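PDB 4ZBY: uracil-DNA glycosylase from Sulfolobus tokodaii str. 7, which belongs to the uracil-DNA glycosylase superfamily, an alpha/beta fold that here carries an iron/sulfur cluster and a bound uracil. Local coordinates for residues Lys116-Gly122 with Ile157-Tyr163; Ile129-Glu135 with Ser147-Lys151; Ala43-Asp49 with Lys85-Pro89; Phe79-Lys85 with Tyr105-Gln109. All blocks are in the same frame, centred on the assembly; numbering follows the deposited sequence.

Contact 1. Residues Lys116-Gly122 with Ile157-Tyr163; sequences KIIVTLG and IIVFPTY
Thr120 keeps OG1 between its backbone N and carbonyl carbon (chi1 53°), which lays the hydroxyl alongside the Pro161 ring, 3.5 Å from Pro161 CB, and turns its CG2 toward Val159. The pair belongs to the parallel core of the alpha/beta sheet of the uracil-DNA glycosylase fold, where strand 117-121 runs beside residues 157-162 of strand 155-162, directions 21° apart. Ile118, Thr120, Val159 and Pro161 share one face; helix 123-133 covers the last three, its Thr126 hydrogen-bonding to Thr120 OG1, while Ile118 meets Trp150. Here Ile118 CD1 reaches diagonally to Ile157 CG2 at 3.7 Å. Ile117, Val119, Leu121, Ile158, Phe160 and Thr162 point to the other face, where helix 172-190 packs; Ile117 CG1 lies beside Ile158 CB at 4.1 Å, and Val119 CG1 meets Thr162 CG2 at 4.0 Å. Six backbone bonds zip the strands together, from Ile158 N on Lys116 O to Gly122 N on Thr162 O, the latter 2.9 Å long. Thr120 N approaches Phe160 O at 3.1 Å from above the carbonyl plane, 48° out of it. Near the strand ends Thr162 OG1 donates to Tyr163 O at 2.8 Å while Leu121 CD2 presses on the same oxygen, OG1, at 3.3 Å.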
# COMPACT_ATOMS: atom_id res chain seq x y z
N LYS A 116 -0.91 6.46 -11.53
CA LYS A 116 -0.72 7.91 -11.42
C LYS A 116 -0.25 8.30 -10.01
O LYS A 116 0.57 9.21 -9.84
CB LYS A 116 -2.04 8.64 -11.74
CG LYS A 116 -1.94 10.17 -11.67
CD LYS A 116 -3.29 10.82 -12.04
CE LYS A 116 -3.17 12.33 -12.19
NZ LYS A 116 -4.47 12.97 -12.55
N ILE A 117 -0.84 7.64 -9.03
CA ILE A 117 -0.60 7.95 -7.62
C ILE A 117 -0.34 6.68 -6.85
O ILE A 117 -1.08 5.69 -7.01
CB ILE A 117 -1.81 8.67 -7.00
CG1 ILE A 117 -2.08 10.00 -7.70
CG2 ILE A 117 -1.65 8.88 -5.47
CD1 ILE A 117 -3.47 10.53 -7.46
N ILE A 118 0.70 6.70 -6.00
CA ILE A 118 0.84 5.67 -4.98
C ILE A 118 0.59 6.30 -3.62
O ILE A 118 1.29 7.24 -3.24
CB ILE A 118 2.23 5.02 -4.98
CG1 ILE A 118 2.45 4.25 -6.28
CG2 ILE A 118 2.35 4.07 -3.79
CD1 ILE A 118 3.91 3.83 -6.50
N VAL A 119 -0.41 5.80 -2.91
CA VAL A 119 -0.65 6.25 -1.53
C VAL A 119 0.06 5.28 -0.59
O VAL A 119 -0.28 4.09 -0.57
CB VAL A 119 -2.16 6.28 -1.23
CG1 VAL A 119 -2.41 6.75 0.19
CG2 VAL A 119 -2.87 7.18 -2.24
N THR A 120 1.06 5.78 0.14
CA THR A 120 1.82 4.90 1.04
C THR A 120 1.24 5.10 2.43
O THR A 120 1.42 6.14 3.08
CB THR A 120 3.35 5.14 1.01
OG1 THR A 120 3.64 6.51 1.25
CG2 THR A 120 3.95 4.78 -0.35
N LEU A 121 0.55 4.06 2.87
CA LEU A 121 -0.17 4.07 4.13
C LEU A 121 0.76 3.62 5.24
O LEU A 121 1.00 2.42 5.42
CB LEU A 121 -1.39 3.12 4.06
CG LEU A 121 -2.43 3.39 2.96
CD1 LEU A 121 -3.35 2.16 2.82
CD2 LEU A 121 -3.23 4.66 3.30
N GLY A 122 1.30 4.60 5.98
CA GLY A 122 2.10 4.29 7.16
C GLY A 122 3.60 4.34 6.90
O GLY A 122 4.04 4.49 5.75
N ILE A 157 5.29 9.32 -11.19
CA ILE A 157 4.32 8.78 -10.25
C ILE A 157 4.26 9.74 -9.08
O ILE A 157 5.30 10.20 -8.60
CB ILE A 157 4.71 7.37 -9.75
CG1 ILE A 157 4.62 6.38 -10.92
CG2 ILE A 157 3.78 6.92 -8.61
CD1 ILE A 157 5.22 5.03 -10.62
N ILE A 158 3.05 10.08 -8.66
CA ILE A 158 2.89 10.95 -7.50
C ILE A 158 2.80 10.09 -6.26
O ILE A 158 1.89 9.26 -6.15
CB ILE A 158 1.63 11.79 -7.61
CG1 ILE A 158 1.70 12.71 -8.83
CG2 ILE A 158 1.43 12.58 -6.36
CD1 ILE A 158 0.35 13.32 -9.19
N VAL A 159 3.73 10.26 -5.34
CA VAL A 159 3.71 9.47 -4.11
C VAL A 159 3.15 10.33 -2.99
O VAL A 159 3.60 11.45 -2.75
CB VAL A 159 5.12 8.95 -3.73
CG1 VAL A 159 5.09 8.26 -2.34
CG2 VAL A 159 5.64 7.99 -4.79
N PHE A 160 2.16 9.80 -2.30
CA PHE A 160 1.50 10.55 -1.25
C PHE A 160 1.44 9.75 0.04
O PHE A 160 0.62 8.85 0.17
CB PHE A 160 0.08 10.95 -1.69
CG PHE A 160 -0.48 12.08 -0.91
CD1 PHE A 160 -0.62 13.33 -1.48
CD2 PHE A 160 -0.86 11.91 0.43
CE1 PHE A 160 -1.11 14.40 -0.74
CE2 PHE A 160 -1.36 12.99 1.18
CZ PHE A 160 -1.50 14.21 0.58
N PRO A 161 2.31 10.08 1.01
CA PRO A 161 2.30 9.31 2.24
C PRO A 161 1.19 9.77 3.19
O PRO A 161 0.95 10.96 3.28
CB PRO A 161 3.68 9.61 2.87
CG PRO A 161 4.48 10.25 1.77
CD PRO A 161 3.48 10.97 0.91
N THR A 162 0.55 8.84 3.87
CA THR A 162 -0.40 9.16 4.93
C THR A 162 -0.15 8.30 6.17
O THR A 162 0.67 7.38 6.15
CB THR A 162 -1.85 8.93 4.49
OG1 THR A 162 -2.15 7.53 4.52
CG2 THR A 162 -2.09 9.46 3.07
N TYR A 163 -0.87 8.59 7.25
CA TYR A 163 -0.83 7.71 8.41
C TYR A 163 -1.52 6.43 8.02
O TYR A 163 -2.29 6.39 7.07
CB TYR A 163 -1.51 8.35 9.62
CG TYR A 163 -0.73 9.49 10.25
CD1 TYR A 163 0.65 9.40 10.42
CD2 TYR A 163 -1.38 10.63 10.68
CE1 TYR A 163 1.36 10.44 11.00
CE2 TYR A 163 -0.67 11.68 11.27
CZ TYR A 163 0.69 11.58 11.42
OH TYR A 163 1.40 12.61 11.99

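Contact 2. Residues Ile129-Glu135 with Ser147-Lys151; sequences IFSKMGE and SYVWK
A Met-aromatic contact and a T-shaped ring pair seat the C-terminal end of helix 123-133 on edge strand 148-152 of the alpha/beta sheet, with Met133 packed against Trp150 and Phe130 against Tyr148. Met133 CG sits over one face of the indole, 3.6 Å from the centroid of the five-membered ring and 16° off its normal, a CH-pi contact. Met133 SD makes a looser, oblique Met-aromatic contact with the same ring, 5.0 Å from its centroid. A bend at chi3 (68°) then carries Met133 CE on to Tyr148 CB at 3.7 Å, so one side chain bridges both aromatics. Phe130 and Tyr148 form a T-shaped pair, the edge of Phe130 toward the Tyr148 face, with centroids 4.9 Å apart and planes at 65°; Phe130 CZ stands over the centre of the tyrosine ring. Glu135 lays its CG over a face of Phe130 and brings OE2 within 3.5 Å of Tyr148 CD2. The tyrosine ring is held at its far end by a hydrogen bond between Tyr148 OH and Val143 O. Along the six-membered ring of Trp150, Ile129 CG2 and Lys132 CB add oblique apolar contacts, Ile129 also reaching Thr120. The indole N-H is satisfied by a water in the ring plane, 3.2 Å from Trp150 NE1, which donates in turn to Lys132 O at 2.7 Å.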
# COMPACT_ATOMS: atom_id res chain seq x y z
N ILE A 129 9.14 2.98 -0.26
CA ILE A 129 8.98 3.66 -1.54
C ILE A 129 9.92 4.86 -1.61
O ILE A 129 10.53 5.09 -2.65
CB ILE A 129 7.51 4.10 -1.80
CG1 ILE A 129 6.61 2.87 -2.00
CG2 ILE A 129 7.44 5.05 -3.02
CD1 ILE A 129 6.96 2.00 -3.20
N PHE A 130 10.09 5.59 -0.51
CA PHE A 130 11.07 6.69 -0.50
C PHE A 130 12.46 6.20 -0.83
O PHE A 130 13.24 6.92 -1.47
CB PHE A 130 11.07 7.42 0.85
CG PHE A 130 10.07 8.54 0.93
CD1 PHE A 130 10.38 9.70 1.61
CD2 PHE A 130 8.83 8.43 0.32
CE1 PHE A 130 9.44 10.74 1.69
CE2 PHE A 130 7.90 9.45 0.38
CZ PHE A 130 8.21 10.61 1.06
N SER A 131 12.79 4.98 -0.41
CA SER A 131 14.12 4.43 -0.70
C SER A 131 14.28 4.13 -2.19
O SER A 131 15.36 4.38 -2.75
CB SER A 131 14.41 3.18 0.15
OG SER A 131 13.71 2.02 -0.32
N LYS A 132 13.22 3.67 -2.84
CA LYS A 132 13.24 3.45 -4.29
C LYS A 132 13.31 4.78 -5.05
O LYS A 132 13.93 4.86 -6.10
CB LYS A 132 12.00 2.66 -4.74
CG LYS A 132 11.92 1.24 -4.22
CD LYS A 132 13.09 0.39 -4.72
CE LYS A 132 13.97 -0.07 -3.58
NZ LYS A 132 14.69 -1.36 -3.88
N MET A 133 12.67 5.81 -4.51
CA MET A 133 12.65 7.14 -5.12
C MET A 133 13.95 7.87 -4.97
O MET A 133 14.27 8.77 -5.75
CB MET A 133 11.57 8.02 -4.48
CG MET A 133 10.18 7.57 -4.69
SD MET A 133 9.09 8.51 -3.62
CE MET A 133 9.22 10.11 -4.36
N GLY A 134 14.67 7.53 -3.91
CA GLY A 134 15.82 8.32 -3.51
C GLY A 134 15.42 9.59 -2.79
O GLY A 134 16.19 10.55 -2.75
N GLU A 135 14.23 9.58 -2.21
CA GLU A 135 13.70 10.70 -1.44
C GLU A 135 14.06 10.51 0.03
O GLU A 135 13.96 9.41 0.54
CB GLU A 135 12.19 10.82 -1.64
CG GLU A 135 11.50 11.96 -0.90
CD GLU A 135 11.84 13.34 -1.47
OE1 GLU A 135 12.28 13.41 -2.64
OE2 GLU A 135 11.68 14.34 -0.74
N SER A 147 2.54 15.66 -1.63
CA SER A 147 2.93 14.80 -2.73
C SER A 147 4.42 14.93 -3.07
O SER A 147 5.08 15.97 -2.87
CB SER A 147 2.07 15.09 -3.96
OG SER A 147 2.06 16.47 -4.23
N TYR A 148 4.96 13.81 -3.56
CA TYR A 148 6.36 13.71 -3.93
C TYR A 148 6.41 13.14 -5.34
O TYR A 148 5.79 12.12 -5.63
CB TYR A 148 7.12 12.82 -2.94
CG TYR A 148 7.11 13.35 -1.53
CD1 TYR A 148 6.04 13.09 -0.67
CD2 TYR A 148 8.18 14.09 -1.03
CE1 TYR A 148 6.02 13.58 0.62
CE2 TYR A 148 8.17 14.58 0.27
CZ TYR A 148 7.09 14.32 1.09
OH TYR A 148 7.10 14.81 2.38
N VAL A 149 7.12 13.80 -6.25
CA VAL A 149 7.13 13.30 -7.62
C VAL A 149 8.23 12.25 -7.80
O VAL A 149 9.41 12.49 -7.51
CB VAL A 149 7.32 14.43 -8.63
CG1 VAL A 149 7.49 13.86 -10.03
CG2 VAL A 149 6.14 15.38 -8.56
N TRP A 150 7.83 11.07 -8.27
CA TRP A 150 8.76 10.00 -8.56
C TRP A 150 8.88 9.86 -10.07
O TRP A 150 7.97 9.37 -10.73
CB TRP A 150 8.27 8.71 -7.92
CG TRP A 150 9.17 7.50 -8.03
CD1 TRP A 150 10.46 7.46 -8.47
CD2 TRP A 150 8.80 6.16 -7.71
NE1 TRP A 150 10.93 6.16 -8.44
CE2 TRP A 150 9.93 5.34 -7.96
CE3 TRP A 150 7.65 5.57 -7.21
CZ2 TRP A 150 9.92 3.97 -7.73
CZ3 TRP A 150 7.63 4.20 -6.99
CH2 TRP A 150 8.76 3.41 -7.26
N LYS A 151 9.99 10.31 -10.63
CA LYS A 151 10.23 10.05 -12.04
C LYS A 151 10.57 8.58 -12.19
O LYS A 151 11.57 8.09 -11.65
CB LYS A 151 11.34 10.95 -12.59
CG LYS A 151 10.84 12.31 -12.95
CD LYS A 151 10.29 12.32 -14.37
CE LYS A 151 10.07 13.75 -14.86
NZ LYS A 151 9.88 13.83 -16.34
O HOH W 1 13.47 4.27 -8.69

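Contact 3. Residues Ala43-Asp49 with Lys85-Pro89; sequences APGENED and KCRPP. With URA (uracil), chain C; SF4 (iron/sulfur cluster), chain B.
With CG anti to its backbone N (chi1 -175°) and the chain extended to NE, Arg87 runs along the start of helix 46-51 and lays a guanidinium face on Glu46, whose CA is 3.5 Å above the centre of the group; Glu46 CB lies 3.3 Å from Arg87 NH1. This is packing with an electrostatic component, not a salt bridge: Glu46 OE1 stays 4.1 Å from Arg87 NH1 and well out of the guanidinium plane, while Asp49 OD2 is 4.3 Å from Arg87 NH2. Both acids have other partners, Glu46 OE2 in a salt bridge with Lys50 and Asp49 OD1 accepting from Thr24 N. A water joins the two segments: it accepts from Arg87 N at 2.9 Å and donates to Asp49 OD1 at 2.8 Å. Gly45, at the N-cap, gives its N-H weakly to Glu48 OE1, and Glu48 OE2 takes Val56 N and Gly57 N, which fixes that carboxylate beside C5 of the uracil. Ala43 N makes a weak bond to uracil O2. On the other side Cys86 SG binds an iron of the iron/sulfur cluster at 2.3 Å. Between these two pockets Pro44 packs on the backbone of Lys85 and Cys86, and Ala43 CB touches Pro88 CD. The contact thus joins the loop between strand 37-41 and helix 46-51 to the loop that leads from strand 79-82 to helix 96-113.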
# COMPACT_ATOMS: atom_id res chain seq x y z
N ALA A 43 1.78 -4.77 6.08
CA ALA A 43 1.69 -6.23 5.99
C ALA A 43 0.29 -6.65 6.40
O ALA A 43 -0.40 -5.90 7.11
CB ALA A 43 2.77 -6.91 6.87
N PRO A 44 -0.12 -7.84 5.98
CA PRO A 44 -1.42 -8.39 6.39
C PRO A 44 -1.57 -8.48 7.90
O PRO A 44 -0.61 -8.82 8.61
CB PRO A 44 -1.42 -9.81 5.80
CG PRO A 44 -0.43 -9.79 4.73
CD PRO A 44 0.58 -8.73 5.03
N GLY A 45 -2.77 -8.20 8.39
CA GLY A 45 -3.07 -8.57 9.75
C GLY A 45 -3.82 -9.90 9.82
O GLY A 45 -3.79 -10.70 8.88
N GLU A 46 -4.50 -10.11 10.94
CA GLU A 46 -5.16 -11.38 11.20
C GLU A 46 -6.26 -11.71 10.17
O GLU A 46 -6.33 -12.84 9.68
CB GLU A 46 -5.77 -11.37 12.61
CG GLU A 46 -6.42 -12.67 13.02
CD GLU A 46 -6.98 -12.63 14.44
OE1 GLU A 46 -6.92 -11.56 15.08
OE2 GLU A 46 -7.47 -13.67 14.91
N ASN A 47 -7.15 -10.76 9.90
CA ASN A 47 -8.25 -11.04 8.99
C ASN A 47 -7.76 -11.18 7.56
O ASN A 47 -8.30 -11.97 6.78
CB ASN A 47 -9.32 -9.95 9.08
CG ASN A 47 -9.97 -9.90 10.45
OD1 ASN A 47 -9.99 -8.86 11.10
ND2 ASN A 47 -10.49 -11.03 10.89
N GLU A 48 -6.74 -10.42 7.22
CA GLU A 48 -6.14 -10.51 5.89
C GLU A 48 -5.56 -11.90 5.65
O GLU A 48 -5.72 -12.49 4.60
CB GLU A 48 -5.05 -9.44 5.73
CG GLU A 48 -5.60 -8.02 5.62
CD GLU A 48 -6.12 -7.48 6.94
OE1 GLU A 48 -5.66 -7.93 8.04
OE2 GLU A 48 -7.00 -6.59 6.89
N ASP A 49 -4.85 -12.41 6.65
CA ASP A 49 -4.27 -13.74 6.62
C ASP A 49 -5.35 -14.80 6.44
O ASP A 49 -5.21 -15.73 5.64
CB ASP A 49 -3.47 -13.96 7.92
CG ASP A 49 -2.89 -15.36 8.05
OD1 ASP A 49 -2.16 -15.80 7.15
OD2 ASP A 49 -3.15 -16.02 9.08
N LYS A 85 3.90 -9.41 2.17
CA LYS A 85 2.64 -10.03 1.80
C LYS A 85 2.18 -11.22 2.67
O LYS A 85 1.12 -11.82 2.41
CB LYS A 85 2.71 -10.39 0.31
CG LYS A 85 2.75 -9.10 -0.54
CD LYS A 85 3.31 -9.36 -1.91
CE LYS A 85 2.84 -8.33 -2.90
NZ LYS A 85 3.27 -6.92 -2.62
N CYS A 86 2.93 -11.51 3.73
CA CYS A 86 2.47 -12.47 4.73
C CYS A 86 2.43 -11.83 6.10
O CYS A 86 3.18 -10.91 6.38
CB CYS A 86 3.38 -13.70 4.78
SG CYS A 86 3.32 -14.57 3.19
N ARG A 87 1.51 -12.30 6.93
CA ARG A 87 1.34 -11.79 8.31
C ARG A 87 2.51 -12.14 9.21
O ARG A 87 2.77 -13.31 9.46
CB ARG A 87 0.05 -12.36 8.91
CG ARG A 87 -0.30 -11.82 10.29
CD ARG A 87 -1.27 -12.74 11.00
NE ARG A 87 -1.79 -12.13 12.22
CZ ARG A 87 -2.56 -12.76 13.11
NH1 ARG A 87 -2.99 -12.11 14.18
NH2 ARG A 87 -2.90 -14.03 12.92
N PRO A 88 3.19 -11.13 9.75
CA PRO A 88 4.23 -11.46 10.72
C PRO A 88 3.60 -12.00 11.98
O PRO A 88 2.49 -11.61 12.31
CB PRO A 88 4.94 -10.13 10.95
CG PRO A 88 4.64 -9.32 9.70
CD PRO A 88 3.24 -9.72 9.32
N PRO A 89 4.30 -12.91 12.67
CA PRO A 89 3.81 -13.49 13.92
C PRO A 89 3.66 -12.46 15.02
O PRO A 89 4.37 -11.45 15.02
CB PRO A 89 4.90 -14.50 14.28
CG PRO A 89 6.14 -13.90 13.67
CD PRO A 89 5.65 -13.39 12.34
N1 URA C . -2.56 -3.46 7.71
C2 URA C . -1.84 -3.31 6.58
O2 URA C . -0.78 -2.71 6.54
N3 URA C . -2.24 -4.02 5.52
C4 URA C . -3.30 -4.86 5.47
O4 URA C . -3.60 -5.39 4.42
C5 URA C . -4.04 -4.99 6.67
C6 URA C . -3.67 -4.28 7.76
FE1 SF4 B . 7.99 -13.76 2.66
FE2 SF4 B . 7.21 -14.69 0.28
FE3 SF4 B . 5.36 -14.14 2.17
FE4 SF4 B . 6.66 -12.16 0.96
S1 SF4 B . 5.20 -13.61 -0.00
S2 SF4 B . 6.26 -12.33 3.16
S3 SF4 B . 8.73 -13.08 0.65
S4 SF4 B . 7.03 -15.74 2.28
O HOH W 2 -0.61 -13.94 5.83

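Contact 4. Residues Phe79-Lys85 with Tyr105-Gln109; sequences FITNVVK and YLDRQ. With URA (uracil), chain C; SF4 (iron/sulfur cluster), chain B.
Lys85, in the loop just after strand 79-82, donates from NZ to Gln109 OE1 at 3.0 Å, the polar core of an alpha/beta layer in which residues 105-109 of helix 96-113 run nearly antiparallel to the strand (162°). Round the same nitrogen lie Asn82 O at 2.9 Å, a water at 2.8 Å and, as the longest bond, Thr81 OG1 at 3.2 Å. Four oxygens thus share the three N-H groups of one buried ammonium, probably stabilising its charge. A bend at chi4 (63°) curls NZ back toward Thr81 and Asn82 at the end of strand 79-82, with Lys85 CE against Tyr105 CB. The water also donates to Val83 O and takes a weak bond from Leu106 N. In the next shell Pro28 O hydrogen-bonds to both Thr81 OG1 and Gln109 NE2, fixing the threonine hydroxyl and the amide. Gln109 NE2 lies at the edge of the Phe79 ring, near its plane, with amide and ring planes 80° apart. Apolar contacts close the layer: Leu106 CD1 meets Thr81 CG2 at 3.8 Å, and Leu106 CD2 lies against Val83. Farther out, Tyr105 CE2 comes within 3.9 Å of S1 of the iron/sulfur cluster. Asn82, its carbonyl tied to Lys85, turns its side chain away from the helix and pairs with uracil: OD1 accepts from N3 at 2.7 Å and ND2 donates to O4 at 3.0 Å.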
# COMPACT_ATOMS: atom_id res chain seq x y z
N PHE A 79 -5.90 -0.31 -6.85
CA PHE A 79 -5.13 -1.51 -6.54
C PHE A 79 -4.59 -1.37 -5.14
O PHE A 79 -4.09 -0.31 -4.76
CB PHE A 79 -3.99 -1.74 -7.54
CG PHE A 79 -3.37 -3.11 -7.42
CD1 PHE A 79 -2.31 -3.32 -6.56
CD2 PHE A 79 -3.88 -4.18 -8.16
CE1 PHE A 79 -1.74 -4.60 -6.44
CE2 PHE A 79 -3.33 -5.46 -8.04
CZ PHE A 79 -2.26 -5.66 -7.16
N ILE A 80 -4.72 -2.45 -4.35
CA ILE A 80 -4.37 -2.39 -2.93
C ILE A 80 -3.45 -3.54 -2.57
O ILE A 80 -3.77 -4.70 -2.86
CB ILE A 80 -5.62 -2.47 -2.03
CG1 ILE A 80 -6.57 -1.29 -2.31
CG2 ILE A 80 -5.20 -2.52 -0.56
CD1 ILE A 80 -7.95 -1.44 -1.60
N THR A 81 -2.30 -3.23 -1.98
CA THR A 81 -1.40 -4.29 -1.57
C THR A 81 -0.55 -3.79 -0.40
O THR A 81 -0.89 -2.79 0.22
CB THR A 81 -0.53 -4.77 -2.77
OG1 THR A 81 0.23 -5.93 -2.37
CG2 THR A 81 0.40 -3.67 -3.27
N ASN A 82 0.51 -4.52 -0.09
CA ASN A 82 1.40 -4.22 1.03
C ASN A 82 2.84 -4.47 0.63
O ASN A 82 3.09 -5.23 -0.29
CB ASN A 82 1.09 -5.09 2.26
CG ASN A 82 -0.29 -4.82 2.84
OD1 ASN A 82 -0.53 -3.80 3.46
ND2 ASN A 82 -1.21 -5.76 2.65
N VAL A 83 3.78 -3.88 1.36
CA VAL A 83 5.19 -4.08 1.06
C VAL A 83 5.61 -5.52 1.42
O VAL A 83 6.46 -6.11 0.74
CB VAL A 83 6.07 -3.03 1.78
CG1 VAL A 83 5.92 -3.14 3.29
CG2 VAL A 83 7.53 -3.16 1.36
N VAL A 84 5.00 -6.09 2.47
CA VAL A 84 5.22 -7.48 2.82
C VAL A 84 3.88 -8.20 2.70
O VAL A 84 2.84 -7.64 3.08
CB VAL A 84 5.80 -7.61 4.25
CG1 VAL A 84 5.70 -9.03 4.78
CG2 VAL A 84 7.26 -7.14 4.23
N LYS A 85 3.90 -9.41 2.17
CA LYS A 85 2.64 -10.03 1.80
C LYS A 85 2.18 -11.22 2.67
O LYS A 85 1.12 -11.82 2.41
CB LYS A 85 2.71 -10.39 0.31
CG LYS A 85 2.75 -9.10 -0.54
CD LYS A 85 3.31 -9.36 -1.91
CE LYS A 85 2.84 -8.33 -2.90
NZ LYS A 85 3.27 -6.92 -2.62
N TYR A 105 8.31 -8.21 -5.18
CA TYR A 105 6.95 -8.41 -5.68
C TYR A 105 6.25 -7.08 -5.86
O TYR A 105 5.62 -6.85 -6.88
CB TYR A 105 6.12 -9.27 -4.73
CG TYR A 105 6.52 -10.74 -4.65
CD1 TYR A 105 6.72 -11.48 -5.82
CD2 TYR A 105 6.68 -11.39 -3.42
CE1 TYR A 105 7.04 -12.82 -5.78
CE2 TYR A 105 7.01 -12.73 -3.36
CZ TYR A 105 7.19 -13.44 -4.56
OH TYR A 105 7.53 -14.78 -4.56
N LEU A 106 6.37 -6.20 -4.87
CA LEU A 106 5.78 -4.86 -5.00
C LEU A 106 6.40 -4.06 -6.17
O LEU A 106 5.69 -3.41 -6.93
CB LEU A 106 5.96 -4.09 -3.69
CG LEU A 106 5.46 -2.65 -3.68
CD1 LEU A 106 3.98 -2.62 -3.94
CD2 LEU A 106 5.78 -1.98 -2.35
N ASP A 107 7.73 -4.10 -6.28
CA ASP A 107 8.45 -3.49 -7.41
C ASP A 107 7.83 -3.95 -8.72
O ASP A 107 7.58 -3.16 -9.63
CB ASP A 107 9.93 -3.86 -7.41
CG ASP A 107 10.69 -3.32 -6.23
OD1 ASP A 107 10.20 -2.40 -5.55
OD2 ASP A 107 11.80 -3.81 -6.01
N ARG A 108 7.59 -5.26 -8.81
CA ARG A 108 7.06 -5.84 -10.05
C ARG A 108 5.63 -5.39 -10.29
O ARG A 108 5.22 -5.17 -11.44
CB ARG A 108 7.14 -7.36 -10.00
CG ARG A 108 8.57 -7.86 -10.09
CD ARG A 108 8.70 -9.34 -9.76
NE ARG A 108 7.85 -10.20 -10.58
CZ ARG A 108 7.68 -11.50 -10.36
NH1 ARG A 108 8.31 -12.06 -9.33
NH2 ARG A 108 6.89 -12.22 -11.14
N GLN A 109 4.87 -5.23 -9.21
CA GLN A 109 3.47 -4.81 -9.32
C GLN A 109 3.41 -3.36 -9.79
O GLN A 109 2.59 -2.99 -10.66
CB GLN A 109 2.72 -5.01 -7.99
CG GLN A 109 2.53 -6.47 -7.66
CD GLN A 109 1.98 -6.70 -6.26
OE1 GLN A 109 2.41 -6.05 -5.31
NE2 GLN A 109 1.01 -7.61 -6.13
N1 URA C . -2.56 -3.46 7.71
C2 URA C . -1.84 -3.31 6.58
O2 URA C . -0.78 -2.71 6.54
N3 URA C . -2.24 -4.02 5.52
C4 URA C . -3.30 -4.86 5.47
O4 URA C . -3.60 -5.39 4.42
C5 URA C . -4.04 -4.99 6.67
C6 URA C . -3.67 -4.28 7.76
FE1 SF4 B . 7.99 -13.76 2.66
FE2 SF4 B . 7.21 -14.69 0.28
FE3 SF4 B . 5.36 -14.14 2.17
FE4 SF4 B . 6.66 -12.16 0.96
S1 SF4 B . 5.20 -13.61 -0.00
S2 SF4 B . 6.26 -12.33 3.16
S3 SF4 B . 8.73 -13.08 0.65
S4 SF4 B . 7.03 -15.74 2.28
O HOH W 3 5.98 -7.00 -1.83

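In the fold
From the N terminus, contact 3 opens first, at residues 43-49, and closes at 85-89. Contact 4 begins at residue 79, before that closure, and ends on helix 96-113, so the two cross along the chain; they share Lys85, and both touch uracil and the iron/sulfur cluster. Contact 1 starts only after contact 4 has closed, joining strands 117-121 and 155-162 around a long excursion that includes all of contact 2. Contacts 1 and 2 meet through probable backbone hydrogen bonds between strands 155-162 and 148-152. Contact 2 also touches contact 4 where Ile129 packs on Leu106, bringing helix 123-133 against helix 96-113 on the sheet.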